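PDB 3DR5: putative O-Methyltransferase from Corynebacterium glutamicum, which is probably an S-adenosyl-L-methionine-dependent methyltransferase that transfers methyl groups to an oxygen atom of a substrate not yet identified. Local coordinates for residues A[84-89]-A[99-104]; A[189-192]-A[197-200]; A[120-125]-A[150-155]; A[164-169]-A[181-186]. All blocks are in the same frame, centred on the assembly; numbering follows the deposited sequence.

Contact 1: residues A[84-89]-A[99-104]; sequences LTCIDP and ALFREA
Phe-101 reaches from helix 91-103 to strand 83-87 and meets Cys-86 and Leu-84 with the far end of its ring. The sulfur of Cys-86 lies at the ring edge, near the ring plane: SG is 3.9 Å from Phe-101 CE2 and 4.0 Å from Phe-101 CZ. Its direction from the ring centroid, 5.0 Å away from SG, is tilted 77° off the ring normal, which identifies an edge-on sulfur-aromatic contact and excludes one over the face. Leu-84 uses a single methyl, its CD2 standing 3.8 Å from Phe-101 CZ, and the two side chains cross at about a right angle. The CD2 approach is oblique to the ring plane.

The distance between the backbones explains why one large residue carries the helix side. The closest CA atoms, those of Leu-84 and Phe-101, are 10.7 Å apart, so the phenyl group must span most of the gap. Leu-84 shares the span by holding CG anti to its backbone N (chi1 167°).

Further out, Leu-75 of helix 67-77 touches both Leu-84 and Phe-101, while Val-111 of the next strand also packs on Phe-101. The strand is fixed through backbone hydrogen bonds, from Leu-84 to Arg-110 and Arg-112 and from Thr-85 to Ala-60 and Ala-62. All three touching residues are buried. The contact seats the helix on the first strand of the beta-alpha-beta unit 83-87, 91-103, 111-114, a right-handed crossover of the Rossmann-like methyltransferase fold.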
loop_
_atom_site.group_PDB
_atom_site.type_symbol
_atom_site.label_atom_id
_atom_site.label_comp_id
_atom_site.label_asym_id
_atom_site.label_seq_id
_atom_site.Cartn_x
_atom_site.Cartn_y
_atom_site.Cartn_z
ATOM N N LEU A 84 -5.730 15.872 10.281
ATOM C CA LEU A 84 -6.448 14.608 10.249
ATOM C C LEU A 84 -7.856 14.979 10.699
ATOM O O LEU A 84 -8.050 15.593 11.754
ATOM C CB LEU A 84 -5.861 13.571 11.224
ATOM C CG LEU A 84 -6.745 12.334 11.476
ATOM C CD1 LEU A 84 -6.856 11.477 10.212
ATOM C CD2 LEU A 84 -6.139 11.525 12.613
ATOM N N THR A 85 -8.843 14.632 9.886
ATOM C CA THR A 85 -10.235 14.911 10.209
ATOM C C THR A 85 -10.887 13.582 10.577
ATOM O O THR A 85 -10.969 12.669 9.754
ATOM C CB THR A 85 -10.965 15.548 9.010
ATOM O OG1 THR A 85 -10.393 16.834 8.740
ATOM C CG2 THR A 85 -12.449 15.696 9.294
ATOM N N CYS A 86 -11.339 13.480 11.823
ATOM C CA CYS A 86 -11.991 12.274 12.319
ATOM C C CYS A 86 -13.494 12.496 12.345
ATOM O O CYS A 86 -13.969 13.570 12.705
ATOM C CB CYS A 86 -11.504 11.940 13.727
ATOM S SG CYS A 86 -9.714 11.760 13.868
ATOM N N ILE A 87 -14.242 11.467 11.969
ATOM C CA ILE A 87 -15.695 11.569 11.926
ATOM C C ILE A 87 -16.432 10.402 12.577
ATOM O O ILE A 87 -16.302 9.252 12.135
ATOM C CB ILE A 87 -16.209 11.652 10.471
ATOM C CG1 ILE A 87 -15.381 12.659 9.670
ATOM C CG2 ILE A 87 -17.694 12.016 10.463
ATOM C CD1 ILE A 87 -15.878 12.880 8.255
ATOM N N ASP A 88 -17.182 10.702 13.634
ATOM C CA ASP A 88 -18.007 9.710 14.313
ATOM C C ASP A 88 -19.073 10.462 15.128
ATOM O O ASP A 88 -18.802 11.522 15.685
ATOM C CB ASP A 88 -17.182 8.795 15.232
ATOM C CG ASP A 88 -18.004 7.614 15.757
ATOM O OD1 ASP A 88 -18.252 6.667 14.985
ATOM O OD2 ASP A 88 -18.421 7.650 16.932
ATOM N N PRO A 89 -20.303 9.927 15.184
ATOM C CA PRO A 89 -21.415 10.543 15.925
ATOM C C PRO A 89 -21.427 10.366 17.441
ATOM O O PRO A 89 -22.158 11.064 18.146
ATOM C CB PRO A 89 -22.649 9.909 15.286
ATOM C CG PRO A 89 -22.180 8.534 14.927
ATOM C CD PRO A 89 -20.757 8.748 14.419
ATOM N N ALA A 99 -8.149 12.256 23.359
ATOM C CA ALA A 99 -7.309 11.866 24.484
ATOM C C ALA A 99 -6.047 11.180 23.939
ATOM O O ALA A 99 -4.925 11.572 24.266
ATOM C CB ALA A 99 -8.068 10.907 25.398
ATOM N N LEU A 100 -6.229 10.149 23.113
ATOM C CA LEU A 100 -5.097 9.416 22.540
ATOM C C LEU A 100 -4.130 10.327 21.777
ATOM O O LEU A 100 -2.912 10.138 21.839
ATOM C CB LEU A 100 -5.603 8.283 21.634
ATOM C CG LEU A 100 -6.126 7.059 22.391
ATOM C CD1 LEU A 100 -6.884 6.151 21.432
ATOM C CD2 LEU A 100 -4.952 6.309 23.044
ATOM N N PHE A 101 -4.668 11.311 21.059
ATOM C CA PHE A 101 -3.821 12.239 20.322
ATOM C C PHE A 101 -3.090 13.107 21.345
ATOM O O PHE A 101 -1.893 13.349 21.224
ATOM C CB PHE A 101 -4.664 13.099 19.368
ATOM C CG PHE A 101 -5.363 12.309 18.292
ATOM C CD1 PHE A 101 -4.737 11.210 17.697
ATOM C CD2 PHE A 101 -6.646 12.649 17.883
ATOM C CE1 PHE A 101 -5.380 10.472 16.700
ATOM C CE2 PHE A 101 -7.299 11.917 16.889
ATOM C CZ PHE A 101 -6.671 10.821 16.303
ATOM N N ARG A 102 -3.814 13.568 22.362
ATOM C CA ARG A 102 -3.223 14.392 23.417
ATOM C C ARG A 102 -2.065 13.623 24.083
ATOM O O ARG A 102 -0.974 14.173 24.251
ATOM C CB ARG A 102 -4.266 14.721 24.484
ATOM C CG ARG A 102 -3.805 15.720 25.549
ATOM C CD ARG A 102 -4.324 15.356 26.942
ATOM N NE ARG A 102 -5.638 14.714 26.906
ATOM C CZ ARG A 102 -6.741 15.282 26.427
ATOM N NH1 ARG A 102 -6.698 16.516 25.944
ATOM N NH2 ARG A 102 -7.885 14.610 26.416
ATOM N N GLU A 103 -2.305 12.364 24.465
ATOM C CA GLU A 103 -1.290 11.541 25.123
ATOM C C GLU A 103 -0.087 11.327 24.211
ATOM O O GLU A 103 1.056 11.446 24.664
ATOM C CB GLU A 103 -1.919 10.223 25.604
ATOM C CG GLU A 103 -2.554 10.384 26.983
ATOM C CD GLU A 103 -3.740 9.475 27.170
ATOM O OE1 GLU A 103 -3.681 8.314 26.701
ATOM O OE2 GLU A 103 -4.728 9.917 27.789
ATOM N N ALA A 104 -0.336 10.999 22.940
ATOM C CA ALA A 104 0.760 10.916 21.983
ATOM C C ALA A 104 1.161 12.423 21.981
ATOM O O ALA A 104 0.385 13.290 22.419
ATOM C CB ALA A 104 0.247 10.508 20.618
#

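Contact 2: residues A[189-192]-A[197-200]; sequences YIRS and HVAR
Just past the end of helix 178-190 the chain comes closest to strand 196-201 at Arg-191 and Val-198, whose CA atoms are 6.8 Å apart. On the helix side, Ile-190 lays its CG2 branch against Val-198, 3.9 Å from CG2 and 4.1 Å from CG1 of that valine. Arg-191 folds over Arg-200 instead: its CD sits 3.6 Å above one face of the Arg-200 guanidinium, offset toward the rim. Arg-191 is bent at chi3 (26°), and the two guanidinium planes lie 26° apart. Between Arg-191 NE and Arg-200 NH2 the separation is 4.6 Å, a proximity of like charge that Asp-187 would offset, since it makes salt bridges to both, through OD2 to Arg-191 NH1 and through OD1 to Arg-200 NH1.

The short turn thus joins the last long helix to the outermost strand, beside the one reversed strand 207-212 of the 3-2-1-4-5-7-6 sheet of class I methyltransferases. Where the helix ends, Tyr-189 O accepts from both Ser-192 N and Ser-192 OG, the latter at 2.7 Å. Beyond this chain, Gln-43 of the second subunit takes the Arg-200 backbone N-H on its OE1, and Thr-15 of that subunit packs on both arginines.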
loop_
_atom_site.group_PDB
_atom_site.type_symbol
_atom_site.label_atom_id
_atom_site.label_comp_id
_atom_site.label_asym_id
_atom_site.label_seq_id
_atom_site.Cartn_x
_atom_site.Cartn_y
_atom_site.Cartn_z
ATOM N N TYR A 189 -19.579 -2.303 -7.869
ATOM C CA TYR A 189 -19.714 -0.877 -8.173
ATOM C C TYR A 189 -18.346 -0.195 -8.184
ATOM O O TYR A 189 -18.039 0.596 -9.079
ATOM C CB TYR A 189 -20.587 -0.181 -7.137
ATOM C CG TYR A 189 -20.707 1.303 -7.384
ATOM C CD1 TYR A 189 -21.422 1.787 -8.479
ATOM C CD2 TYR A 189 -20.081 2.225 -6.546
ATOM C CE1 TYR A 189 -21.516 3.148 -8.732
ATOM C CE2 TYR A 189 -20.165 3.594 -6.791
ATOM C CZ TYR A 189 -20.884 4.046 -7.885
ATOM O OH TYR A 189 -20.988 5.393 -8.131
ATOM N N ILE A 190 -17.524 -0.499 -7.183
ATOM C CA ILE A 190 -16.195 0.087 -7.092
ATOM C C ILE A 190 -15.359 -0.277 -8.328
ATOM O O ILE A 190 -14.640 0.562 -8.870
ATOM C CB ILE A 190 -15.477 -0.379 -5.792
ATOM C CG1 ILE A 190 -16.028 0.402 -4.592
ATOM C CG2 ILE A 190 -13.957 -0.200 -5.923
ATOM C CD1 ILE A 190 -15.585 -0.138 -3.241
ATOM N N ARG A 191 -15.454 -1.526 -8.774
ATOM C CA ARG A 191 -14.694 -1.969 -9.938
ATOM C C ARG A 191 -15.214 -1.407 -11.261
ATOM O O ARG A 191 -14.613 -1.616 -12.312
ATOM C CB ARG A 191 -14.674 -3.496 -9.992
ATOM C CG ARG A 191 -13.780 -4.146 -8.934
ATOM C CD ARG A 191 -14.172 -5.594 -8.699
ATOM N NE ARG A 191 -14.814 -6.148 -9.883
ATOM C CZ ARG A 191 -15.869 -6.953 -9.853
ATOM N NH1 ARG A 191 -16.416 -7.306 -8.698
ATOM N NH2 ARG A 191 -16.380 -7.404 -10.986
ATOM N N SER A 192 -16.317 -0.669 -11.199
ATOM C CA SER A 192 -16.921 -0.095 -12.392
ATOM C C SER A 192 -16.561 1.373 -12.595
ATOM O O SER A 192 -16.720 1.903 -13.697
ATOM C CB SER A 192 -18.446 -0.215 -12.322
ATOM O OG SER A 192 -19.020 0.848 -11.558
ATOM N N HIS A 197 -7.939 3.422 -9.548
ATOM C CA HIS A 197 -7.082 2.243 -9.444
ATOM C C HIS A 197 -7.672 1.490 -8.251
ATOM O O HIS A 197 -7.877 2.056 -7.164
ATOM C CB HIS A 197 -5.631 2.590 -9.118
ATOM C CG HIS A 197 -4.968 3.441 -10.139
ATOM N ND1 HIS A 197 -4.817 3.053 -11.453
ATOM C CD2 HIS A 197 -4.372 4.647 -10.029
ATOM C CE1 HIS A 197 -4.152 3.986 -12.107
ATOM N NE2 HIS A 197 -3.871 4.964 -11.265
ATOM N N VAL A 198 -7.974 0.216 -8.453
ATOM C CA VAL A 198 -8.543 -0.610 -7.394
ATOM C C VAL A 198 -7.550 -1.681 -6.970
ATOM O O VAL A 198 -7.064 -2.448 -7.797
ATOM C CB VAL A 198 -9.856 -1.294 -7.858
ATOM C CG1 VAL A 198 -10.408 -2.184 -6.751
ATOM C CG2 VAL A 198 -10.881 -0.227 -8.262
ATOM N N ALA A 199 -7.226 -1.705 -5.680
ATOM C CA ALA A 199 -6.327 -2.717 -5.144
ATOM C C ALA A 199 -7.102 -3.371 -4.002
ATOM O O ALA A 199 -7.634 -2.679 -3.134
ATOM C CB ALA A 199 -5.026 -2.084 -4.617
ATOM N N ARG A 200 -7.192 -4.696 -4.013
ATOM C CA ARG A 200 -7.898 -5.420 -2.974
ATOM C C ARG A 200 -6.867 -6.361 -2.360
ATOM O O ARG A 200 -6.340 -7.261 -3.011
ATOM C CB ARG A 200 -9.119 -6.126 -3.593
ATOM C CG ARG A 200 -10.225 -5.101 -3.929
ATOM C CD ARG A 200 -11.371 -5.739 -4.696
ATOM N NE ARG A 200 -10.924 -6.246 -5.989
ATOM C CZ ARG A 200 -11.535 -7.216 -6.654
ATOM N NH1 ARG A 200 -12.624 -7.781 -6.143
ATOM N NH2 ARG A 200 -11.034 -7.640 -7.806
#

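Contact 3: residues A[120-125]-A[150-155]; sequences DVMSRL and WPLLRR
Trp-150 O, two residues ahead of the Leu-152 side chain that packs on Met-122 and Leu-125, is gripped twice: by Leu-153 N at 3.1 Å and by the ammonium group of Lys-212. Lys-212 NZ also bonds Leu-153 O, so the passage from the weakly bonded end of helix 142-152 into strand 153-154 has both these carbonyls satisfied by one lysine.

From this turn Leu-152 projects into the other segment. Its CD1 lies 4.0 Å from CG of Met-122, a selenomethionine in the crystal, the side chains crossing at about a right angle, and also comes within 4.2 Å of Leu-125 CD1. Leu-152 CD2 rests 3.9 Å from Leu-125 CB and 3.7 Å from Leu-125 O, the one polar atom in the packing. Leu-152 holds CG anti to the carbonyl carbon (chi1 -51°), which extends its methyl pair toward residues 122 and 125. Only the first part of the Met-122 chain is used; its selenium end leads away.

Tyr-130 of strand 130-135 touches both leucines, and its backbone bonds Leu-152 and Arg-154. Ile-63 lies against Met-122, Ile-61 against Leu-125. The contact thus joins the turn after helix 118-121 to the end of helix 142-152, beside strands 59-63 and 130-135. Since the touching side-chain atoms are all carbons, cohesion comes from van der Waals contact and exclusion of water, while polar bonding stays within each turn and with the sheet.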
loop_
_atom_site.group_PDB
_atom_site.type_symbol
_atom_site.label_atom_id
_atom_site.label_comp_id
_atom_site.label_asym_id
_atom_site.label_seq_id
_atom_site.Cartn_x
_atom_site.Cartn_y
_atom_site.Cartn_z
ATOM N N ASP A 120 -23.661 12.294 6.557
ATOM C CA ASP A 120 -24.371 13.549 6.715
ATOM C C ASP A 120 -23.420 14.733 6.554
ATOM O O ASP A 120 -23.748 15.707 5.890
ATOM C CB ASP A 120 -25.026 13.625 8.098
ATOM C CG ASP A 120 -26.341 12.872 8.176
ATOM O OD1 ASP A 120 -26.632 12.269 9.233
ATOM O OD2 ASP A 120 -27.094 12.896 7.186
ATOM N N VAL A 121 -22.231 14.629 7.143
ATOM C CA VAL A 121 -21.263 15.721 7.128
ATOM C C VAL A 121 -20.287 15.811 5.956
ATOM O O VAL A 121 -19.682 16.862 5.729
ATOM C CB VAL A 121 -20.470 15.717 8.444
ATOM C CG1 VAL A 121 -19.446 14.591 8.430
ATOM C CG2 VAL A 121 -19.810 17.061 8.677
HETATM N N MSE A 122 -20.128 14.718 5.223
HETATM C CA MSE A 122 -19.228 14.724 4.086
HETATM C C MSE A 122 -19.782 15.673 3.032
HETATM O O MSE A 122 -19.061 16.152 2.155
HETATM C CB MSE A 122 -19.065 13.303 3.538
HETATM C CG MSE A 122 -17.913 12.568 4.212
HETATM SE SE MSE A 122 -18.053 10.664 4.004
HETATM C CE MSE A 122 -17.875 10.152 5.841
ATOM N N SER A 123 -21.077 15.954 3.144
ATOM C CA SER A 123 -21.760 16.876 2.241
ATOM C C SER A 123 -21.259 18.298 2.531
ATOM O O SER A 123 -21.419 19.208 1.721
ATOM C CB SER A 123 -23.263 16.828 2.498
ATOM O OG SER A 123 -23.984 17.488 1.475
ATOM N N ARG A 124 -20.646 18.477 3.694
ATOM C CA ARG A 124 -20.161 19.776 4.154
ATOM C C ARG A 124 -18.663 20.025 4.041
ATOM O O ARG A 124 -18.157 21.025 4.565
ATOM C CB ARG A 124 -20.582 19.969 5.609
ATOM C CG ARG A 124 -21.984 20.525 5.835
ATOM C CD ARG A 124 -23.088 19.589 5.380
ATOM N NE ARG A 124 -24.357 19.965 5.995
ATOM C CZ ARG A 124 -25.551 19.776 5.442
ATOM N NH1 ARG A 124 -25.651 19.215 4.247
ATOM N NH2 ARG A 124 -26.645 20.166 6.080
ATOM N N LEU A 125 -17.962 19.124 3.364
ATOM C CA LEU A 125 -16.527 19.262 3.213
ATOM C C LEU A 125 -16.187 19.688 1.791
ATOM O O LEU A 125 -16.976 19.500 0.874
ATOM C CB LEU A 125 -15.835 17.936 3.583
ATOM C CG LEU A 125 -16.122 17.390 4.994
ATOM C CD1 LEU A 125 -15.583 15.967 5.099
ATOM C CD2 LEU A 125 -15.496 18.285 6.064
ATOM N N TRP A 150 -15.472 10.037 -2.950
ATOM C CA TRP A 150 -14.834 10.286 -4.243
ATOM C C TRP A 150 -14.623 11.745 -4.608
ATOM O O TRP A 150 -13.504 12.147 -4.949
ATOM C CB TRP A 150 -15.586 9.571 -5.373
ATOM C CG TRP A 150 -14.701 9.285 -6.565
ATOM C CD1 TRP A 150 -14.833 9.786 -7.826
ATOM C CD2 TRP A 150 -13.529 8.454 -6.585
ATOM N NE1 TRP A 150 -13.820 9.317 -8.632
ATOM C CE2 TRP A 150 -13.008 8.494 -7.897
ATOM C CE3 TRP A 150 -12.877 7.669 -5.622
ATOM C CZ2 TRP A 150 -11.852 7.792 -8.271
ATOM C CZ3 TRP A 150 -11.729 6.967 -5.993
ATOM C CH2 TRP A 150 -11.234 7.030 -7.309
ATOM N N PRO A 151 -15.682 12.562 -4.531
ATOM C CA PRO A 151 -15.530 13.978 -4.876
ATOM C C PRO A 151 -14.500 14.709 -4.016
ATOM O O PRO A 151 -13.850 15.640 -4.479
ATOM C CB PRO A 151 -16.933 14.555 -4.658
ATOM C CG PRO A 151 -17.842 13.376 -4.776
ATOM C CD PRO A 151 -17.070 12.246 -4.150
ATOM N N LEU A 152 -14.360 14.286 -2.761
ATOM C CA LEU A 152 -13.429 14.927 -1.828
ATOM C C LEU A 152 -11.971 14.571 -2.099
ATOM O O LEU A 152 -11.057 15.328 -1.775
ATOM C CB LEU A 152 -13.788 14.545 -0.392
ATOM C CG LEU A 152 -15.249 14.716 0.056
ATOM C CD1 LEU A 152 -15.474 14.036 1.416
ATOM C CD2 LEU A 152 -15.593 16.198 0.130
ATOM N N LEU A 153 -11.762 13.411 -2.705
ATOM C CA LEU A 153 -10.421 12.921 -3.011
ATOM C C LEU A 153 -9.718 13.636 -4.131
ATOM O O LEU A 153 -10.331 13.951 -5.144
ATOM C CB LEU A 153 -10.459 11.443 -3.372
ATOM C CG LEU A 153 -10.360 10.374 -2.287
ATOM C CD1 LEU A 153 -10.418 8.992 -2.940
ATOM C CD2 LEU A 153 -9.036 10.546 -1.505
ATOM N N ARG A 154 -8.427 13.898 -3.952
ATOM C CA ARG A 154 -7.643 14.519 -5.010
ATOM C C ARG A 154 -7.041 13.366 -5.847
ATOM O O ARG A 154 -6.985 12.213 -5.385
ATOM C CB ARG A 154 -6.520 15.382 -4.421
ATOM C CG ARG A 154 -7.036 16.569 -3.640
ATOM C CD ARG A 154 -5.947 17.233 -2.820
ATOM N NE ARG A 154 -4.983 17.956 -3.643
ATOM C CZ ARG A 154 -5.247 19.088 -4.291
ATOM N NH1 ARG A 154 -6.454 19.639 -4.217
ATOM N NH2 ARG A 154 -4.295 19.674 -5.002
ATOM N N ARG A 155 -6.602 13.670 -7.069
ATOM C CA ARG A 155 -5.988 12.666 -7.937
ATOM C C ARG A 155 -4.691 12.277 -7.230
ATOM O O ARG A 155 -3.973 13.142 -6.701
ATOM C CB ARG A 155 -5.708 13.269 -9.327
ATOM C CG ARG A 155 -6.951 13.885 -9.958
ATOM C CD ARG A 155 -6.635 14.406 -11.338
ATOM N NE ARG A 155 -6.574 13.325 -12.316
ATOM C CZ ARG A 155 -7.581 12.977 -13.113
ATOM N NH1 ARG A 155 -8.736 13.631 -13.051
ATOM N NH2 ARG A 155 -7.433 11.970 -13.967
#

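Contact 4: residues A[164-169]-A[181-186]; sequences ALLDGT and QAARDA
Ala-183 has the most surface buried here, followed by Ala-164 and Leu-166. Ala-183 CB points from helix 178-190 toward the loop and touches Leu-166 CD1 at 4.0 Å and the carbonyl oxygen of Ala-164, 3.9 Å from that CB. The CA atoms of Ala-164 and Ala-183 are 6.3 Å apart, an approach that the small side chain of Ala-183 permits.

Leu-166 has left-handed backbone angles (phi 46°), as does Asp-167, and Gly-168 at phi 91° continues the positive run with angles that call for glycine. Gly-168 N closes this turn on Leu-165 O at 2.9 Å. Beside the methyl contact, one water donates to Ala-183 O at 2.9 Å and to Ala-164 O at 2.5 Å, the latter too short to take at face value, so the water's exact place is doubtful.

Leu-142 of helix 142-152 packs on Ala-164, and Leu-8 of the second subunit on Leu-165. In cation-dependent relatives the segment after strand 157-161 contributes to the metal site; a like role is not established here. Chemically the junction is mixed: methyl packing holds the loop close, and a bridging water donates a hydrogen bond to each of two carbonyl oxygens, which as acceptors cannot bond each other.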
loop_
_atom_site.group_PDB
_atom_site.type_symbol
_atom_site.label_atom_id
_atom_site.label_comp_id
_atom_site.label_asym_id
_atom_site.label_seq_id
_atom_site.Cartn_x
_atom_site.Cartn_y
_atom_site.Cartn_z
ATOM N N ALA A 164 -13.998 -4.663 3.695
ATOM C CA ALA A 164 -14.980 -4.563 2.623
ATOM C C ALA A 164 -15.247 -5.815 1.801
ATOM O O ALA A 164 -16.204 -5.856 1.017
ATOM C CB ALA A 164 -14.591 -3.430 1.696
ATOM N N LEU A 165 -14.410 -6.829 1.983
ATOM C CA LEU A 165 -14.532 -8.062 1.223
ATOM C C LEU A 165 -15.109 -9.214 2.033
ATOM O O LEU A 165 -15.337 -10.304 1.507
ATOM C CB LEU A 165 -13.159 -8.456 0.676
ATOM C CG LEU A 165 -12.489 -7.500 -0.316
ATOM C CD1 LEU A 165 -11.005 -7.817 -0.439
ATOM C CD2 LEU A 165 -13.170 -7.615 -1.670
ATOM N N LEU A 166 -15.345 -8.958 3.313
ATOM C CA LEU A 166 -15.885 -9.957 4.224
ATOM C C LEU A 166 -15.202 -11.315 4.106
ATOM O O LEU A 166 -15.854 -12.342 3.901
ATOM C CB LEU A 166 -17.404 -10.091 4.029
ATOM C CG LEU A 166 -18.213 -8.839 4.411
ATOM C CD1 LEU A 166 -19.701 -9.077 4.198
ATOM C CD2 LEU A 166 -17.938 -8.495 5.865
ATOM N N ASP A 167 -13.875 -11.301 4.224
ATOM C CA ASP A 167 -13.078 -12.520 4.181
ATOM C C ASP A 167 -13.248 -13.358 2.915
ATOM O O ASP A 167 -12.916 -14.547 2.901
ATOM C CB ASP A 167 -13.410 -13.371 5.407
ATOM C CG ASP A 167 -12.845 -12.791 6.694
ATOM O OD1 ASP A 167 -11.626 -12.537 6.734
ATOM O OD2 ASP A 167 -13.609 -12.602 7.666
ATOM N N GLY A 168 -13.757 -12.729 1.860
ATOM C CA GLY A 168 -13.980 -13.430 0.613
ATOM C C GLY A 168 -15.384 -14.013 0.576
ATOM O O GLY A 168 -15.832 -14.526 -0.448
ATOM N N THR A 169 -16.076 -13.939 1.710
ATOM C CA THR A 169 -17.442 -14.446 1.849
ATOM C C THR A 169 -18.287 -14.226 0.601
ATOM O O THR A 169 -19.096 -15.084 0.242
ATOM C CB THR A 169 -18.160 -13.773 3.052
ATOM O OG1 THR A 169 -17.812 -14.448 4.267
ATOM C CG2 THR A 169 -19.674 -13.782 2.873
ATOM N N GLN A 181 -24.668 -9.138 0.240
ATOM C CA GLN A 181 -25.219 -8.608 -1.005
ATOM C C GLN A 181 -24.856 -7.142 -1.214
ATOM O O GLN A 181 -24.667 -6.698 -2.352
ATOM C CB GLN A 181 -26.743 -8.770 -1.008
ATOM C CG GLN A 181 -27.418 -8.443 -2.323
ATOM C CD GLN A 181 -28.900 -8.782 -2.298
ATOM O OE1 GLN A 181 -29.337 -9.621 -1.509
ATOM N NE2 GLN A 181 -29.673 -8.153 -3.181
ATOM N N ALA A 182 -24.760 -6.396 -0.115
ATOM C CA ALA A 182 -24.407 -4.982 -0.182
ATOM C C ALA A 182 -22.899 -4.877 -0.446
ATOM O O ALA A 182 -22.468 -4.071 -1.271
ATOM C CB ALA A 182 -24.776 -4.281 1.132
ATOM N N ALA A 183 -22.108 -5.696 0.249
ATOM C CA ALA A 183 -20.661 -5.704 0.059
ATOM C C ALA A 183 -20.365 -6.127 -1.397
ATOM O O ALA A 183 -19.474 -5.571 -2.041
ATOM C CB ALA A 183 -20.009 -6.676 1.048
ATOM N N ARG A 184 -21.112 -7.103 -1.921
ATOM C CA ARG A 184 -20.917 -7.560 -3.301
ATOM C C ARG A 184 -21.207 -6.424 -4.288
ATOM O O ARG A 184 -20.450 -6.215 -5.239
ATOM C CB ARG A 184 -21.834 -8.739 -3.619
ATOM C CG ARG A 184 -21.169 -9.814 -4.465
ATOM C CD ARG A 184 -22.180 -10.700 -5.175
ATOM N NE ARG A 184 -23.128 -11.335 -4.265
ATOM C CZ ARG A 184 -22.785 -12.122 -3.250
ATOM N NH1 ARG A 184 -21.511 -12.378 -3.010
ATOM N NH2 ARG A 184 -23.718 -12.657 -2.473
ATOM N N ASP A 185 -22.302 -5.693 -4.066
ATOM C CA ASP A 185 -22.662 -4.583 -4.952
ATOM C C ASP A 185 -21.632 -3.458 -4.870
ATOM O O ASP A 185 -21.323 -2.804 -5.873
ATOM C CB ASP A 185 -24.049 -4.028 -4.611
ATOM C CG ASP A 185 -24.442 -2.869 -5.503
ATOM O OD1 ASP A 185 -24.091 -1.716 -5.179
ATOM O OD2 ASP A 185 -25.090 -3.114 -6.542
ATOM N N ALA A 186 -21.100 -3.236 -3.673
ATOM C CA ALA A 186 -20.084 -2.207 -3.473
ATOM C C ALA A 186 -18.848 -2.592 -4.305
ATOM O O ALA A 186 -18.336 -1.788 -5.081
ATOM C CB ALA A 186 -19.716 -2.119 -1.993
HETATM O O HOH W 1 -16.970 -4.516 -0.994
#

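All four contacts fall within a single Rossmann-like methyltransferase domain, distributed across it. Contacts 1 and 3 touch: Ile-87 CG2 lies 3.7 Å from Val-121 CG1, and the centres of contacts 1 and 3 are 19 Å apart. At the other end, contacts 2 and 4 share helix 178-190, with centres 12 Å apart; Arg-200 CD meets Leu-165 CD2 at 4.0 Å, and both contacts reach the second subunit. Contact 1 is remote from this pair, 29 Å from contact 2 and 28 Å from contact 4 between centres. Contact 3 lies between, its nearest atoms about 5 Å from contact 2 and about 11 Å from contact 4. No bound ligand or cofactor is available to place them against.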